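Local coordinates for protein uncharacterized conserved (Bdellovibrio bacteriovorus, PDB 7O21) that probably trims cell-wall peptidoglycan as an LD-carboxypeptidase of the YkuD family, an activity tied to the curved shape of this predatory bacterium, at residues D24-T36 with N180-L194. Sequence-based numbering, arbitrary orientation. Where two conformers were deposited one is given.
Sequences DLLPASLLQISET and NYVSKSEHDKRRQDL
The carbonyl of Asn180 takes the amide of Ala28 in a 2.8 Å N-to-O bond, the first of three that zip residues 26-28 to 180-182 as a short antiparallel pair. Tyr181 lies opposite Pro27, its ring CE1 4.0 Å from Pro27 CD, while its hydroxyl reaches Lys65. Val182 exchanges two backbone hydrogen bonds with Leu26, and its CG1 rests against the Ala28 methyl. Ser183 then caps the helix that follows, its OG receiving Glu186 N at 3.0 Å. From the first turn Lys184 runs past Leu26 CD1 and bends at its end, bringing NZ to Asp24 O; the ion pair with that aspartate's carboxylate is long, and a water links Asp24 OD1 to Lys184 N. His187 fills the middle of the contact. With CG anti to the backbone N (chi1 -163°), its ring slots between Leu26 and Leu31: Leu31 CD2 sits 4.1 Å from the centroid over one face, Leu26 CB and CD1 lie over the other. At the edge, NE2 donates to Leu30 O (2.7 Å), which lies in the ring plane; the bond is bent, NE2 coming from above the carbonyl plane, and the same N-H is shared weakly with Pro27 O. The ring thus ties together both ends of the type I turn 27-30. Arg190 carries CB to Leu31 CD2 and NH1 to the Ala28 methyl, its NE held in plane by Glu186 OE2. Arg191, kinked at chi3 (60°), lays CD along Leu31 O and gives NH1 to Gln32 OE1 at 3.2 Å; Asp188 holds the guanidinium from its edge, and Gln32 NE2 goes to Pro252 O. Leu194 closes the row against Leu31 CD1. The arrangement is a two-stranded antiparallel pair leading into an N-capped helix, packed where the YkuD catalytic domain adjoins the NTF2-like domain; strand 30-32 edges the latter's sheet, with a classic beta bulge at Leu31 and Gln32 opposite Ile254.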
loop_
_atom_site.group_PDB
_atom_site.type_symbol
_atom_site.label_atom_id
_atom_site.label_comp_id
_atom_site.label_asym_id
_atom_site.label_seq_id
_atom_site.Cartn_x
_atom_site.Cartn_y
_atom_site.Cartn_z
ATOM N N ASP A 24 -8.390 -23.472 -27.370
ATOM C CA ASP A 24 -9.407 -23.105 -28.394
ATOM C C ASP A 24 -10.333 -22.038 -27.803
ATOM O O ASP A 24 -10.579 -21.066 -28.460
ATOM C CB ASP A 24 -10.196 -24.294 -28.954
ATOM C CG ASP A 24 -11.117 -23.935 -30.120
ATOM O OD1 ASP A 24 -11.493 -22.783 -30.243
ATOM O OD2 ASP A 24 -11.482 -24.834 -30.903
ATOM N N LEU A 25 -10.887 -22.280 -26.634
ATOM C CA LEU A 25 -11.730 -21.250 -26.014
ATOM C C LEU A 25 -10.823 -20.378 -25.134
ATOM O O LEU A 25 -9.745 -20.773 -24.819
ATOM C CB LEU A 25 -12.865 -21.878 -25.210
ATOM C CG LEU A 25 -13.769 -22.864 -25.953
ATOM C CD1 LEU A 25 -14.738 -23.510 -24.997
ATOM C CD2 LEU A 25 -14.517 -22.197 -27.077
ATOM N N LEU A 26 -11.325 -19.219 -24.791
ATOM C CA LEU A 26 -10.575 -18.239 -24.026
ATOM C C LEU A 26 -11.435 -17.699 -22.893
ATOM O O LEU A 26 -12.657 -17.624 -23.013
ATOM C CB LEU A 26 -10.184 -17.068 -24.936
ATOM C CG LEU A 26 -9.177 -17.334 -26.053
ATOM C CD1 LEU A 26 -9.110 -16.139 -26.992
ATOM C CD2 LEU A 26 -7.808 -17.648 -25.483
ATOM N N PRO A 27 -10.815 -17.284 -21.788
ATOM C CA PRO A 27 -11.596 -16.776 -20.648
ATOM C C PRO A 27 -12.212 -15.418 -20.957
ATOM O O PRO A 27 -11.505 -14.464 -21.306
ATOM C CB PRO A 27 -10.551 -16.678 -19.528
ATOM C CG PRO A 27 -9.252 -16.506 -20.253
ATOM C CD PRO A 27 -9.371 -17.308 -21.520
ATOM N N ALA A 28 -13.536 -15.329 -20.787
ATOM C CA ALA A 28 -14.269 -14.125 -21.171
ATOM C C ALA A 28 -13.816 -12.901 -20.387
ATOM O O ALA A 28 -13.951 -11.773 -20.876
ATOM C CB ALA A 28 -15.773 -14.337 -20.983
ATOM N N SER A 29 -13.310 -13.091 -19.174
ATOM C CA SER A 29 -13.024 -11.961 -18.299
ATOM C C SER A 29 -11.652 -11.339 -18.523
ATOM O O SER A 29 -11.439 -10.194 -18.100
ATOM C CB SER A 29 -13.202 -12.336 -16.827
ATOM O OG SER A 29 -14.549 -12.740 -16.565
ATOM N N LEU A 30 -10.715 -12.053 -19.144
ATOM C CA LEU A 30 -9.389 -11.506 -19.412
ATOM C C LEU A 30 -9.374 -11.119 -20.881
ATOM O O LEU A 30 -9.200 -11.971 -21.758
ATOM C CB LEU A 30 -8.304 -12.528 -19.093
ATOM C CG LEU A 30 -6.888 -12.114 -19.495
ATOM C CD1 LEU A 30 -6.457 -10.817 -18.806
ATOM C CD2 LEU A 30 -5.894 -13.234 -19.168
ATOM N N LEU A 31 -9.582 -9.829 -21.150
ATOM C CA LEU A 31 -9.775 -9.388 -22.526
ATOM C C LEU A 31 -8.498 -8.946 -23.230
ATOM O O LEU A 31 -8.397 -9.103 -24.447
ATOM C CB LEU A 31 -10.841 -8.288 -22.595
ATOM C CG LEU A 31 -12.244 -8.812 -22.259
ATOM C CD1 LEU A 31 -13.227 -7.661 -22.165
ATOM C CD2 LEU A 31 -12.705 -9.833 -23.291
ATOM N N GLN A 32 -7.526 -8.382 -22.514
ATOM C CA GLN A 32 -6.311 -7.897 -23.160
ATOM C C GLN A 32 -5.234 -7.744 -22.097
ATOM O O GLN A 32 -5.535 -7.436 -20.941
ATOM C CB GLN A 32 -6.563 -6.532 -23.822
ATOM C CG GLN A 32 -5.514 -6.121 -24.854
ATOM C CD GLN A 32 -6.009 -4.999 -25.741
ATOM O OE1 GLN A 32 -6.347 -5.215 -26.906
ATOM N NE2 GLN A 32 -6.090 -3.802 -25.183
ATOM N N ILE A 33 -3.976 -7.973 -22.496
ATOM C CA ILE A 33 -2.809 -7.752 -21.646
ATOM C C ILE A 33 -2.062 -6.538 -22.186
ATOM O O ILE A 33 -1.997 -6.329 -23.405
ATOM C CB ILE A 33 -1.932 -9.024 -21.601
ATOM C CG1 ILE A 33 -2.718 -10.147 -20.920
ATOM C CG2 ILE A 33 -0.618 -8.783 -20.860
ATOM C CD1 ILE A 33 -2.066 -11.516 -21.010
ATOM N N SER A 34 -1.555 -5.700 -21.289
ATOM C CA SER A 34 -0.947 -4.455 -21.748
ATOM C C SER A 34 0.342 -4.739 -22.516
ATOM O O SER A 34 1.080 -5.681 -22.211
ATOM C CB SER A 34 -0.659 -3.525 -20.576
ATOM O OG SER A 34 0.186 -2.469 -20.992
ATOM N N GLU A 35 0.603 -3.910 -23.533
ATOM C CA GLU A 35 1.861 -4.003 -24.273
ATOM C C GLU A 35 3.039 -3.400 -23.511
ATOM O O GLU A 35 4.194 -3.582 -23.930
ATOM C CB GLU A 35 1.750 -3.292 -25.622
ATOM C CG GLU A 35 1.686 -1.772 -25.484
ATOM C CD GLU A 35 1.517 -1.070 -26.824
ATOM O OE1 GLU A 35 2.111 -1.535 -27.818
ATOM O OE2 GLU A 35 0.780 -0.064 -26.897
ATOM N N THR A 36 2.790 -2.682 -22.417
ATOM C CA THR A 36 3.844 -1.931 -21.741
ATOM C C THR A 36 4.777 -2.883 -20.980
ATOM O O THR A 36 4.350 -3.588 -20.062
ATOM C CB THR A 36 3.210 -0.892 -20.812
ATOM O OG1 THR A 36 2.530 0.095 -21.601
ATOM C CG2 THR A 36 4.256 -0.206 -19.953
ATOM N N ASN A 180 -15.901 -18.316 -17.456
ATOM C CA ASN A 180 -16.694 -18.554 -18.663
ATOM C C ASN A 180 -15.752 -18.558 -19.862
ATOM O O ASN A 180 -15.179 -17.523 -20.208
ATOM C CB ASN A 180 -17.750 -17.459 -18.817
ATOM C CG ASN A 180 -18.541 -17.573 -20.112
ATOM O OD1 ASN A 180 -18.777 -18.669 -20.622
ATOM N ND2 ASN A 180 -18.950 -16.431 -20.654
ATOM N N TYR A 181 -15.596 -19.713 -20.503
ATOM C CA TYR A 181 -14.747 -19.832 -21.683
ATOM C C TYR A 181 -15.592 -19.646 -22.937
ATOM O O TYR A 181 -16.626 -20.305 -23.099
ATOM C CB TYR A 181 -14.072 -21.201 -21.706
ATOM C CG TYR A 181 -12.870 -21.282 -20.795
ATOM C CD1 TYR A 181 -11.611 -20.911 -21.244
ATOM C CD2 TYR A 181 -12.996 -21.737 -19.490
ATOM C CE1 TYR A 181 -10.508 -20.987 -20.417
ATOM C CE2 TYR A 181 -11.893 -21.810 -18.647
ATOM C CZ TYR A 181 -10.651 -21.435 -19.122
ATOM O OH TYR A 181 -9.540 -21.506 -18.308
ATOM N N VAL A 182 -15.157 -18.748 -23.819
ATOM C CA VAL A 182 -15.903 -18.410 -25.022
ATOM C C VAL A 182 -15.027 -18.606 -26.255
ATOM O O VAL A 182 -13.814 -18.770 -26.168
ATOM C CB VAL A 182 -16.474 -16.986 -24.963
ATOM C CG1 VAL A 182 -17.422 -16.866 -23.780
ATOM C CG2 VAL A 182 -15.340 -15.968 -24.868
ATOM N N SER A 183 -15.674 -18.600 -27.421
ATOM C CA SER A 183 -14.941 -18.746 -28.666
ATOM C C SER A 183 -14.022 -17.549 -28.895
ATOM O O SER A 183 -14.237 -16.455 -28.368
ATOM C CB SER A 183 -15.910 -18.864 -29.849
ATOM O OG SER A 183 -16.591 -17.645 -30.087
ATOM N N LYS A 184 -12.979 -17.778 -29.695
ATOM C CA LYS A 184 -12.072 -16.691 -30.048
ATOM C C LYS A 184 -12.828 -15.544 -30.703
ATOM O O LYS A 184 -12.505 -14.371 -30.484
ATOM C CB LYS A 184 -10.977 -17.204 -30.981
ATOM C CG LYS A 184 -9.799 -17.814 -30.263
ATOM C CD LYS A 184 -8.843 -18.465 -31.245
ATOM C CE LYS A 184 -7.947 -19.469 -30.541
ATOM N NZ LYS A 184 -8.373 -20.873 -30.787
ATOM N N SER A 185 -13.830 -15.864 -31.528
ATOM C CA SER A 185 -14.677 -14.826 -32.120
ATOM C C SER A 185 -15.408 -14.019 -31.062
ATOM O O SER A 185 -15.427 -12.780 -31.111
ATOM C CB SER A 185 -15.699 -15.434 -33.083
ATOM O OG SER A 185 -16.154 -14.443 -33.980
ATOM N N GLU A 186 -16.078 -14.707 -30.139
ATOM C CA GLU A 186 -16.783 -14.016 -29.070
ATOM C C GLU A 186 -15.809 -13.216 -28.215
ATOM O O GLU A 186 -16.099 -12.078 -27.827
ATOM C CB GLU A 186 -17.525 -15.029 -28.201
ATOM C CG GLU A 186 -18.308 -14.436 -27.054
ATOM C CD GLU A 186 -19.314 -13.390 -27.496
ATOM O OE1 GLU A 186 -19.756 -13.424 -28.667
ATOM O OE2 GLU A 186 -19.665 -12.533 -26.663
ATOM N N HIS A 187 -14.636 -13.793 -27.927
ATOM C CA HIS A 187 -13.636 -13.102 -27.109
ATOM C C HIS A 187 -13.182 -11.818 -27.782
ATOM O O HIS A 187 -13.111 -10.758 -27.145
ATOM C CB HIS A 187 -12.431 -14.010 -26.860
ATOM C CG HIS A 187 -11.562 -13.551 -25.733
ATOM N ND1 HIS A 187 -10.490 -12.703 -25.915
ATOM C CD2 HIS A 187 -11.617 -13.817 -24.408
ATOM C CE1 HIS A 187 -9.917 -12.471 -24.746
ATOM N NE2 HIS A 187 -10.588 -13.126 -23.816
ATOM N N ASP A 188 -12.870 -11.888 -29.077
ATOM C CA ASP A 188 -12.427 -10.694 -29.787
ATOM C C ASP A 188 -13.529 -9.647 -29.850
ATOM O O ASP A 188 -13.256 -8.443 -29.770
ATOM C CB ASP A 188 -11.938 -11.039 -31.190
ATOM C CG ASP A 188 -11.327 -9.848 -31.885
ATOM O OD1 ASP A 188 -10.227 -9.425 -31.472
ATOM O OD2 ASP A 188 -11.952 -9.317 -32.827
ATOM N N LYS A 189 -14.779 -10.083 -29.998
ATOM C CA LYS A 189 -15.885 -9.135 -30.006
ATOM C C LYS A 189 -15.951 -8.386 -28.685
ATOM O O LYS A 189 -16.051 -7.157 -28.659
ATOM C CB LYS A 189 -17.195 -9.870 -30.300
ATOM C CG LYS A 189 -18.403 -8.959 -30.447
ATOM C CD LYS A 189 -19.200 -8.885 -29.154
ATOM C CE LYS A 189 -20.436 -8.001 -29.308
ATOM N NZ LYS A 189 -20.136 -6.693 -29.968
ATOM N N ARG A 190 -15.882 -9.121 -27.573
ATOM C CA ARG A 190 -15.891 -8.491 -26.255
ATOM C C ARG A 190 -14.700 -7.565 -26.068
ATOM O O ARG A 190 -14.843 -6.465 -25.516
ATOM C CB ARG A 190 -15.910 -9.562 -25.168
ATOM C CG ARG A 190 -17.152 -10.425 -25.208
ATOM C CD ARG A 190 -17.275 -11.264 -23.962
ATOM N NE ARG A 190 -18.389 -12.198 -24.068
ATOM C CZ ARG A 190 -18.970 -12.781 -23.027
ATOM N NH1 ARG A 190 -18.545 -12.522 -21.794
ATOM N NH2 ARG A 190 -19.972 -13.623 -23.221
ATOM N N ARG A 191 -13.514 -7.995 -26.506
ATOM C CA ARG A 191 -12.338 -7.139 -26.393
ATOM C C ARG A 191 -12.534 -5.837 -27.160
ATOM O O ARG A 191 -12.242 -4.754 -26.645
ATOM C CB ARG A 191 -11.091 -7.882 -26.878
ATOM C CG ARG A 191 -9.788 -7.109 -26.684
ATOM C CD ARG A 191 -8.602 -7.754 -27.412
ATOM N NE ARG A 191 -8.822 -7.849 -28.855
ATOM C CZ ARG A 191 -8.740 -6.820 -29.692
ATOM N NH1 ARG A 191 -8.432 -5.610 -29.236
ATOM N NH2 ARG A 191 -8.968 -6.998 -30.985
ATOM N N GLN A 192 -13.047 -5.919 -28.393
ATOM C CA GLN A 192 -13.272 -4.708 -29.181
ATOM C C GLN A 192 -14.319 -3.817 -28.533
ATOM O O GLN A 192 -14.197 -2.586 -28.562
ATOM C CB GLN A 192 -13.709 -5.080 -30.597
ATOM C CG GLN A 192 -12.650 -5.778 -31.417
ATOM C CD GLN A 192 -13.178 -6.214 -32.771
ATOM O OE1 GLN A 192 -14.332 -5.946 -33.120
ATOM N NE2 GLN A 192 -12.340 -6.900 -33.538
ATOM N N ASP A 193 -15.365 -4.415 -27.959
ATOM C CA ASP A 193 -16.400 -3.628 -27.299
ATOM C C ASP A 193 -15.797 -2.786 -26.186
ATOM O O ASP A 193 -16.074 -1.586 -26.070
ATOM C CB ASP A 193 -17.478 -4.552 -26.735
ATOM C CG ASP A 193 -18.422 -5.072 -27.798
ATOM O OD1 ASP A 193 -18.389 -4.564 -28.940
ATOM O OD2 ASP A 193 -19.199 -5.987 -27.470
ATOM N N LEU A 194 -14.958 -3.404 -25.353
ATOM C CA LEU A 194 -14.367 -2.662 -24.244
ATOM C C LEU A 194 -13.292 -1.698 -24.738
ATOM O O LEU A 194 -13.133 -0.602 -24.186
ATOM C CB LEU A 194 -13.830 -3.638 -23.192
ATOM C CG LEU A 194 -14.897 -4.138 -22.210
ATOM C CD1 LEU A 194 -15.546 -2.974 -21.460
ATOM C CD2 LEU A 194 -15.958 -4.973 -22.917
HETATM O O HOH W 1 -12.601 -20.613 -30.581
HETATM O O HOH W 2 -16.256 -10.477 -20.872
#